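Local coordinates for phosphate-binding protein (Unidentified prokaryotic organism, PDB 3W9V), which binds phosphate as a secreted member of the PstS family of periplasmic-type binding proteins and associates with human PON1, at residues 265-268 / 272-275; 117-122 / 159-164; 40-45 / 52-57. The protein carries 1 engineered substitution. One frame throughout, in Å; residues are numbered along the deposited sequence. Where two conformers were deposited one is given.

Three contacts illustrate how a PstS-type binding protein fixes the loops that run between its helices and strands. Along the chain they follow one another without overlap: interaction 3 (40-45 with 52-57), interaction 2 (117-122 with 159-164), then interaction 1 (265-268 with 272-275). Interactions 3 and 1 border the five-stranded mixed sheet, the former leading into strand 57-60 and the latter packing on strands 83-92 and 296-304; their centres are 25 Å apart. Interaction 2 ties the end of helix 109-117 to the loop after helix 145-157, its centre 41 Å from that of interaction 3, across the centre of the chain. None touches another, so each loop is secured by its own local chemistry.

Interaction 1. Residues 265-268 / 272-275; sequences ADRG and VWVP
The carbonyl oxygen of R267 receives the indole N-H of W273, with NE1 2.8 Å from O and an N-H...O angle of 168°. The oxygen lies at the indole edge, almost in the ring plane, while the C=O...N angle of 121° and a modest tilt of the donor from the carbonyl plane show a bent approach at the acceptor.

The same arginine also supplies its aliphatic stem. CG stands anti to the carbonyl carbon (chi1 -78°), and from there the extended chain crosses the indole at about a right angle, placing CD 3.6 Å from W273 CZ2. Its polar end turns to another partner, NE bonding to the carbonyl of P262. Beside this pair, V272 brings CG2 to 3.2 Å from the backbone O of D266, and its CG1 meets D266 CB at 4.0 Å.

Both segments belong to one loop between helix 253-257 and strand 277-278. The indole reaches on to helix 344-354, where it meets V350 and S353, to the ring of F354, and to V86 of strand 83-92. A buried tryptophan thus has the one polar atom of its side chain satisfied by a nearly linear bond, which also fixes the ring's edge toward the loop backbone while its carbon atoms pack largely against apolar neighbours and the arginine stem.

Interaction 2. Residues 117-122 / 159-164; sequences SGRIAD and TTEPGT
An ST turn at the C-terminal end of helix 109-117 forms one half of this contact, and the loop that follows helix 145-157 forms the other; the salt bridge between R119 and E161 joins them in a largely buried contact of this PstS-family protein. In the turn, S117 OG accepts from R119 N at 3.2 Å, just where G118 leaves the helix with positive phi. That hydroxyl also donates to E161 OE1 over 2.8 Å, meeting the oxygen on its anti side but well out of the carboxylate plane.

R119 takes hold of the carboxylate side-on, through NE and NH2. The NE to E161 OE1 bond is 2.8 Å long and close to straight (167°), with the oxygen near the guanidinium plane; NH2 to E161 OE2, at 3.0 Å, is more bent. A turn at chi3 (54°) swings the arginine's NE edge to the acid, whose own chain folds at chi2, and the two flat groups stand 44° apart instead of coplanar.

K110 adds a second positive charge at E161 OE2, and its NZ also bonds to T160 OG1. With two cationic partners and a hydroxyl, the buried carboxylate probably remains ionised. The disulfide C113-C158 also links helix 109-117 to the chain just after helix 145-157. At E161 OE1 the two donors, S117 OG and R119 NE, arrive from opposite faces of the carboxylate plane.

Interaction 3. Residues 40-45 / 52-57; sequences LENKYN and TKNVHW
With chi1 at -171°, N42 sets its amide anti to the backbone N and extends it to N54 and V55, while Y44, turned likewise at -167°, brings its ring alongside K53. N42, the first residue to leave helical angles after helix 32-41, has the positive phi of a Schellman motif, and its side chain then binds the returning chain that leads into strand 57-60.

Both ends of the N42 amide are used. OD1 accepts from V55 N at 2.8 Å in a nearly linear bond (173°), and ND2 donates to N54 OD1 at 2.9 Å, coming from above the plane of that acceptor's carbonyl although the acceptor lies close to the plane of the donor amide. These two bonds fix the rotation of the N42 amide. N54 ND2 has its own partner in the terminal carboxylate of Q376, so the chain's C-terminus is tied in here as well.

K53 runs beside Y44 in the same direction. Its CB sits 3.8 Å from the ring centroid, over the face, as a CH-pi contact, and CD lies 3.5 Å from Y44 CZ. V55 CG2 packs against the backbone, 3.6 Å from Y44 N, and against Y44 CB. Between the two segments a water accepts from Y44 N at 3.0 Å and lies 2.9 Å from N42 O and 2.8 Å from K53 O.

Interaction 1. Residues 265-268 / 272-275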
loop_
_atom_site.group_PDB
_atom_site.type_symbol
_atom_site.label_atom_id
_atom_site.label_comp_id
_atom_site.label_asym_id
_atom_site.label_seq_id
_atom_site.Cartn_x
_atom_site.Cartn_y
_atom_site.Cartn_z
ATOM N N ALA A 265 -17.065 16.071 9.098
ATOM C CA ALA A 265 -17.065 16.451 10.508
ATOM C C ALA A 265 -15.927 15.798 11.298
ATOM O O ALA A 265 -15.540 16.288 12.356
ATOM C CB ALA A 265 -18.412 16.134 11.146
ATOM N N ASP A 266 -15.396 14.698 10.775
ATOM C CA ASP A 266 -14.350 13.952 11.467
ATOM C C ASP A 266 -12.977 14.098 10.810
ATOM O O ASP A 266 -12.079 13.308 11.082
ATOM C CB ASP A 266 -14.716 12.461 11.557
ATOM C CG ASP A 266 -15.755 12.167 12.631
ATOM O OD1 ASP A 266 -15.959 13.017 13.518
ATOM O OD2 ASP A 266 -16.347 11.066 12.596
ATOM N N ARG A 267 -12.785 15.109 9.970
ATOM C CA ARG A 267 -11.508 15.232 9.264
ATOM C C ARG A 267 -10.316 15.577 10.167
ATOM O O ARG A 267 -9.167 15.493 9.731
ATOM C CB ARG A 267 -11.622 16.157 8.044
ATOM C CG ARG A 267 -12.289 15.453 6.876
ATOM C CD ARG A 267 -12.456 16.321 5.638
ATOM N NE ARG A 267 -13.414 15.696 4.733
ATOM C CZ ARG A 267 -13.824 16.200 3.575
ATOM N NH1 ARG A 267 -13.311 17.336 3.120
ATOM N NH2 ARG A 267 -14.735 15.550 2.858
ATOM N N GLY A 268 -10.577 15.938 11.422
ATOM C CA GLY A 268 -9.518 16.078 12.406
ATOM C C GLY A 268 -9.022 14.753 12.960
ATOM O O GLY A 268 -8.064 14.723 13.732
ATOM N N VAL A 272 -9.938 8.558 9.605
ATOM C CA VAL A 272 -10.948 8.595 8.547
ATOM C C VAL A 272 -10.366 8.915 7.175
ATOM O O VAL A 272 -11.045 8.757 6.162
ATOM C CB VAL A 272 -12.117 9.566 8.842
ATOM C CG1 VAL A 272 -12.793 9.209 10.160
ATOM C CG2 VAL A 272 -11.655 11.016 8.818
ATOM N N TRP A 273 -9.116 9.363 7.135
ATOM C CA TRP A 273 -8.523 9.778 5.872
ATOM C C TRP A 273 -8.088 8.627 4.974
ATOM O O TRP A 273 -7.921 8.824 3.777
ATOM C CB TRP A 273 -7.360 10.741 6.114
ATOM C CG TRP A 273 -7.841 12.121 6.384
ATOM C CD1 TRP A 273 -8.151 12.664 7.596
ATOM C CD2 TRP A 273 -8.133 13.120 5.407
ATOM N NE1 TRP A 273 -8.600 13.953 7.433
ATOM C CE2 TRP A 273 -8.598 14.254 6.097
ATOM C CE3 TRP A 273 -8.029 13.171 4.013
ATOM C CZ2 TRP A 273 -8.959 15.430 5.445
ATOM C CZ3 TRP A 273 -8.400 14.336 3.363
ATOM C CH2 TRP A 273 -8.851 15.451 4.079
ATOM N N VAL A 274 -7.907 7.437 5.536
ATOM C CA VAL A 274 -7.478 6.301 4.737
ATOM C C VAL A 274 -8.623 5.311 4.604
ATOM O O VAL A 274 -8.972 4.613 5.561
ATOM C CB VAL A 274 -6.252 5.591 5.337
ATOM C CG1 VAL A 274 -5.858 4.419 4.455
ATOM C CG2 VAL A 274 -5.086 6.569 5.485
ATOM N N PRO A 275 -9.231 5.246 3.413
ATOM C CA PRO A 275 -10.320 4.288 3.215
ATOM C C PRO A 275 -9.784 2.878 3.235
ATOM O O PRO A 275 -8.682 2.634 2.737
ATOM C CB PRO A 275 -10.822 4.603 1.803
ATOM C CG PRO A 275 -10.302 5.968 1.496
ATOM C CD PRO A 275 -8.998 6.073 2.219
#

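Interaction 2. Residues 117-122 / 159-164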
loop_
_atom_site.group_PDB
_atom_site.type_symbol
_atom_site.label_atom_id
_atom_site.label_comp_id
_atom_site.label_asym_id
_atom_site.label_seq_id
_atom_site.Cartn_x
_atom_site.Cartn_y
_atom_site.Cartn_z
ATOM N N SER A 117 -3.903 -20.176 1.243
ATOM C CA SER A 117 -4.226 -20.933 2.453
ATOM C C SER A 117 -3.472 -22.256 2.516
ATOM O O SER A 117 -3.341 -22.846 3.591
ATOM C CB SER A 117 -5.726 -21.226 2.535
ATOM O OG SER A 117 -6.092 -22.247 1.619
ATOM N N GLY A 118 -2.999 -22.736 1.371
ATOM C CA GLY A 118 -2.353 -24.034 1.302
ATOM C C GLY A 118 -3.253 -25.150 0.805
ATOM O O GLY A 118 -2.780 -26.259 0.547
ATOM N N ARG A 119 -4.547 -24.868 0.671
ATOM C CA ARG A 119 -5.494 -25.858 0.164
ATOM C C ARG A 119 -5.132 -26.326 -1.245
ATOM O O ARG A 119 -5.269 -27.510 -1.574
ATOM C CB ARG A 119 -6.917 -25.301 0.181
ATOM C CG ARG A 119 -7.943 -26.220 -0.466
ATOM C CD ARG A 119 -9.346 -25.672 -0.317
ATOM N NE ARG A 119 -9.463 -24.304 -0.813
ATOM C CZ ARG A 119 -9.672 -23.980 -2.085
ATOM N NH1 ARG A 119 -9.765 -24.927 -3.012
ATOM N NH2 ARG A 119 -9.771 -22.706 -2.429
ATOM N N ILE A 120 -4.676 -25.396 -2.078
ATOM C CA ILE A 120 -4.217 -25.734 -3.418
ATOM C C ILE A 120 -2.697 -25.704 -3.434
ATOM O O ILE A 120 -2.088 -24.634 -3.374
ATOM C CB ILE A 120 -4.755 -24.749 -4.466
ATOM C CG1 ILE A 120 -6.283 -24.780 -4.500
ATOM C CG2 ILE A 120 -4.178 -25.075 -5.841
ATOM C CD1 ILE A 120 -6.885 -23.703 -5.379
ATOM N N ALA A 121 -2.088 -26.883 -3.519
ATOM C CA ALA A 121 -0.641 -27.015 -3.403
ATOM C C ALA A 121 0.042 -27.326 -4.733
ATOM O O ALA A 121 1.270 -27.346 -4.813
ATOM C CB ALA A 121 -0.292 -28.080 -2.371
ATOM N N ASP A 122 -0.754 -27.567 -5.768
ATOM C CA ASP A 122 -0.227 -27.899 -7.085
ATOM C C ASP A 122 -0.851 -27.005 -8.150
ATOM O O ASP A 122 -2.042 -26.695 -8.095
ATOM C CB ASP A 122 -0.495 -29.372 -7.416
ATOM C CG ASP A 122 0.346 -29.872 -8.575
ATOM O OD1 ASP A 122 1.415 -30.466 -8.317
ATOM O OD2 ASP A 122 -0.052 -29.666 -9.742
ATOM N N THR A 159 -13.846 -16.840 2.157
ATOM C CA THR A 159 -14.838 -17.151 3.175
ATOM C C THR A 159 -15.233 -18.626 3.232
ATOM O O THR A 159 -16.120 -18.999 4.001
ATOM C CB THR A 159 -16.097 -16.302 2.969
ATOM O OG1 THR A 159 -16.758 -16.707 1.762
ATOM C CG2 THR A 159 -15.734 -14.824 2.873
ATOM N N THR A 160 -14.574 -19.467 2.441
ATOM C CA THR A 160 -14.871 -20.901 2.437
ATOM C C THR A 160 -13.609 -21.759 2.480
ATOM O O THR A 160 -13.595 -22.882 1.973
ATOM C CB THR A 160 -15.754 -21.327 1.238
ATOM O OG1 THR A 160 -15.117 -20.951 0.011
ATOM C CG2 THR A 160 -17.126 -20.679 1.319
ATOM N N GLU A 161 -12.549 -21.239 3.089
ATOM C CA GLU A 161 -11.379 -22.062 3.395
ATOM C C GLU A 161 -11.611 -22.764 4.737
ATOM O O GLU A 161 -12.521 -22.401 5.475
ATOM C CB GLU A 161 -10.115 -21.202 3.460
ATOM C CG GLU A 161 -9.821 -20.439 2.173
ATOM C CD GLU A 161 -9.702 -21.344 0.963
ATOM O OE1 GLU A 161 -8.825 -22.234 0.960
ATOM O OE2 GLU A 161 -10.497 -21.168 0.015
ATOM N N PRO A 162 -10.782 -23.764 5.072
ATOM C CA PRO A 162 -10.953 -24.369 6.399
ATOM C C PRO A 162 -10.760 -23.344 7.520
ATOM O O PRO A 162 -11.536 -23.335 8.486
ATOM C CB PRO A 162 -9.860 -25.435 6.432
ATOM C CG PRO A 162 -9.694 -25.820 5.002
ATOM C CD PRO A 162 -9.857 -24.539 4.231
ATOM N N GLY A 163 -9.753 -22.484 7.370
ATOM C CA GLY A 163 -9.516 -21.384 8.286
ATOM C C GLY A 163 -9.924 -20.051 7.685
ATOM O O GLY A 163 -10.522 -19.992 6.605
ATOM N N THR A 164 -9.611 -18.975 8.402
ATOM C CA THR A 164 -9.867 -17.626 7.915
ATOM C C THR A 164 -8.604 -16.786 8.042
ATOM O O THR A 164 -7.747 -17.059 8.888
ATOM C CB THR A 164 -11.004 -16.938 8.692
ATOM O OG1 THR A 164 -10.765 -17.068 10.097
ATOM C CG2 THR A 164 -12.344 -17.560 8.358
#

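Interaction 3. Residues 40-45 / 52-57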
loop_
_atom_site.group_PDB
_atom_site.type_symbol
_atom_site.label_atom_id
_atom_site.label_comp_id
_atom_site.label_asym_id
_atom_site.label_seq_id
_atom_site.Cartn_x
_atom_site.Cartn_y
_atom_site.Cartn_z
ATOM N N LEU A 40 6.468 7.942 14.400
ATOM C CA LEU A 40 5.747 8.081 15.663
ATOM C C LEU A 40 6.663 8.307 16.854
ATOM O O LEU A 40 6.305 9.020 17.791
ATOM C CB LEU A 40 4.872 6.853 15.914
ATOM C CG LEU A 40 3.731 6.639 14.924
ATOM C CD1 LEU A 40 3.190 5.232 15.102
ATOM C CD2 LEU A 40 2.637 7.677 15.118
ATOM N N GLU A 41 7.843 7.692 16.815
ATOM C CA GLU A 41 8.777 7.760 17.934
ATOM C C GLU A 41 10.007 8.606 17.614
ATOM O O GLU A 41 10.917 8.716 18.437
ATOM C CB GLU A 41 9.199 6.345 18.332
ATOM C CG GLU A 41 8.013 5.455 18.716
ATOM C CD GLU A 41 8.425 4.042 19.072
ATOM O OE1 GLU A 41 9.392 3.888 19.847
ATOM O OE2 GLU A 41 7.789 3.087 18.582
ATOM N N ASN A 42 10.021 9.219 16.434
ATOM C CA ASN A 42 11.199 9.934 15.931
ATOM C C ASN A 42 12.458 9.089 16.060
ATOM O O ASN A 42 13.427 9.470 16.729
ATOM C CB ASN A 42 11.377 11.302 16.584
ATOM C CG ASN A 42 12.464 12.114 15.912
ATOM O OD1 ASN A 42 12.797 11.863 14.753
ATOM N ND2 ASN A 42 13.041 13.068 16.636
ATOM N N LYS A 43 12.432 7.933 15.409
ATOM C CA LYS A 43 13.538 6.987 15.463
ATOM C C LYS A 43 14.144 6.787 14.081
ATOM O O LYS A 43 13.740 5.898 13.327
ATOM C CB LYS A 43 13.078 5.648 16.049
ATOM C CG LYS A 43 12.995 5.628 17.573
ATOM C CD LYS A 43 12.592 4.252 18.080
ATOM C CE LYS A 43 12.724 4.152 19.591
ATOM N NZ LYS A 43 11.877 5.147 20.303
ATOM N N TYR A 44 15.123 7.624 13.760
ATOM C CA TYR A 44 15.815 7.521 12.489
ATOM C C TYR A 44 16.569 6.194 12.376
ATOM O O TYR A 44 16.895 5.762 11.282
ATOM C CB TYR A 44 16.760 8.713 12.280
ATOM C CG TYR A 44 17.281 8.826 10.859
ATOM C CD1 TYR A 44 16.591 9.556 9.901
ATOM C CD2 TYR A 44 18.446 8.182 10.474
ATOM C CE1 TYR A 44 17.051 9.648 8.601
ATOM C CE2 TYR A 44 18.916 8.265 9.180
ATOM C CZ TYR A 44 18.217 9.001 8.244
ATOM O OH TYR A 44 18.699 9.077 6.960
ATOM N N ASN A 45 16.831 5.539 13.507
ATOM C CA ASN A 45 17.530 4.255 13.470
ATOM C C ASN A 45 16.800 3.187 12.654
ATOM O O ASN A 45 17.426 2.227 12.214
ATOM C CB ASN A 45 17.884 3.739 14.874
ATOM C CG ASN A 45 16.695 3.147 15.613
ATOM O OD1 ASN A 45 15.534 3.492 15.365
ATOM N ND2 ASN A 45 16.985 2.250 16.540
ATOM N N THR A 52 21.568 11.143 14.551
ATOM C CA THR A 52 21.459 12.571 14.836
ATOM C C THR A 52 20.352 13.191 13.981
ATOM O O THR A 52 19.836 14.263 14.303
ATOM C CB THR A 52 22.776 13.339 14.590
ATOM O OG1 THR A 52 23.059 13.370 13.189
ATOM C CG2 THR A 52 23.934 12.683 15.324
ATOM N N LYS A 53 19.982 12.506 12.899
ATOM C CA LYS A 53 18.928 12.986 12.017
ATOM C C LYS A 53 17.562 12.766 12.637
ATOM O O LYS A 53 17.328 11.767 13.316
ATOM C CB LYS A 53 18.993 12.278 10.666
ATOM C CG LYS A 53 20.222 12.627 9.845
ATOM C CD LYS A 53 20.226 11.892 8.518
ATOM C CE LYS A 53 21.462 12.214 7.697
ATOM N NZ LYS A 53 21.486 13.636 7.268
ATOM N N ASN A 54 16.664 13.714 12.399
ATOM C CA ASN A 54 15.280 13.577 12.813
ATOM C C ASN A 54 14.399 13.106 11.665
ATOM O O ASN A 54 14.672 13.386 10.499
ATOM C CB ASN A 54 14.766 14.890 13.399
ATOM C CG ASN A 54 15.443 15.231 14.705
ATOM O OD1 ASN A 54 15.404 14.447 15.649
ATOM N ND2 ASN A 54 16.101 16.384 14.758
ATOM N N VAL A 55 13.347 12.373 12.007
ATOM C CA VAL A 55 12.388 11.898 11.019
ATOM C C VAL A 55 11.270 12.921 10.849
ATOM O O VAL A 55 10.715 13.406 11.834
ATOM C CB VAL A 55 11.775 10.552 11.461
ATOM C CG1 VAL A 55 10.691 10.108 10.490
ATOM C CG2 VAL A 55 12.858 9.486 11.587
ATOM N N HIS A 56 10.937 13.243 9.600
ATOM C CA HIS A 56 9.907 14.245 9.321
ATOM C C HIS A 56 8.617 13.709 8.740
ATOM O O HIS A 56 7.571 14.342 8.887
ATOM C CB HIS A 56 10.476 15.332 8.421
ATOM C CG HIS A 56 11.655 15.999 9.028
ATOM N ND1 HIS A 56 12.943 15.740 8.621
ATOM C CD2 HIS A 56 11.747 16.837 10.085
ATOM C CE1 HIS A 56 13.778 16.436 9.372
ATOM N NE2 HIS A 56 13.079 17.105 10.270
ATOM N N TRP A 57 8.690 12.560 8.077
ATOM C CA TRP A 57 7.516 11.968 7.454
ATOM C C TRP A 57 7.767 10.500 7.168
ATOM O O TRP A 57 8.918 10.033 7.222
ATOM C CB TRP A 57 7.131 12.714 6.169
ATOM C CG TRP A 57 8.052 12.514 4.988
ATOM C CD1 TRP A 57 9.257 13.124 4.765
ATOM C CD2 TRP A 57 7.807 11.677 3.853
ATOM N NE1 TRP A 57 9.781 12.706 3.562
ATOM C CE2 TRP A 57 8.910 11.819 2.981
ATOM C CE3 TRP A 57 6.766 10.811 3.492
ATOM C CZ2 TRP A 57 8.999 11.131 1.770
ATOM C CZ3 TRP A 57 6.855 10.134 2.289
ATOM C CH2 TRP A 57 7.962 10.297 1.442
HETATM O O HOH W 1 15.535 10.372 14.896
#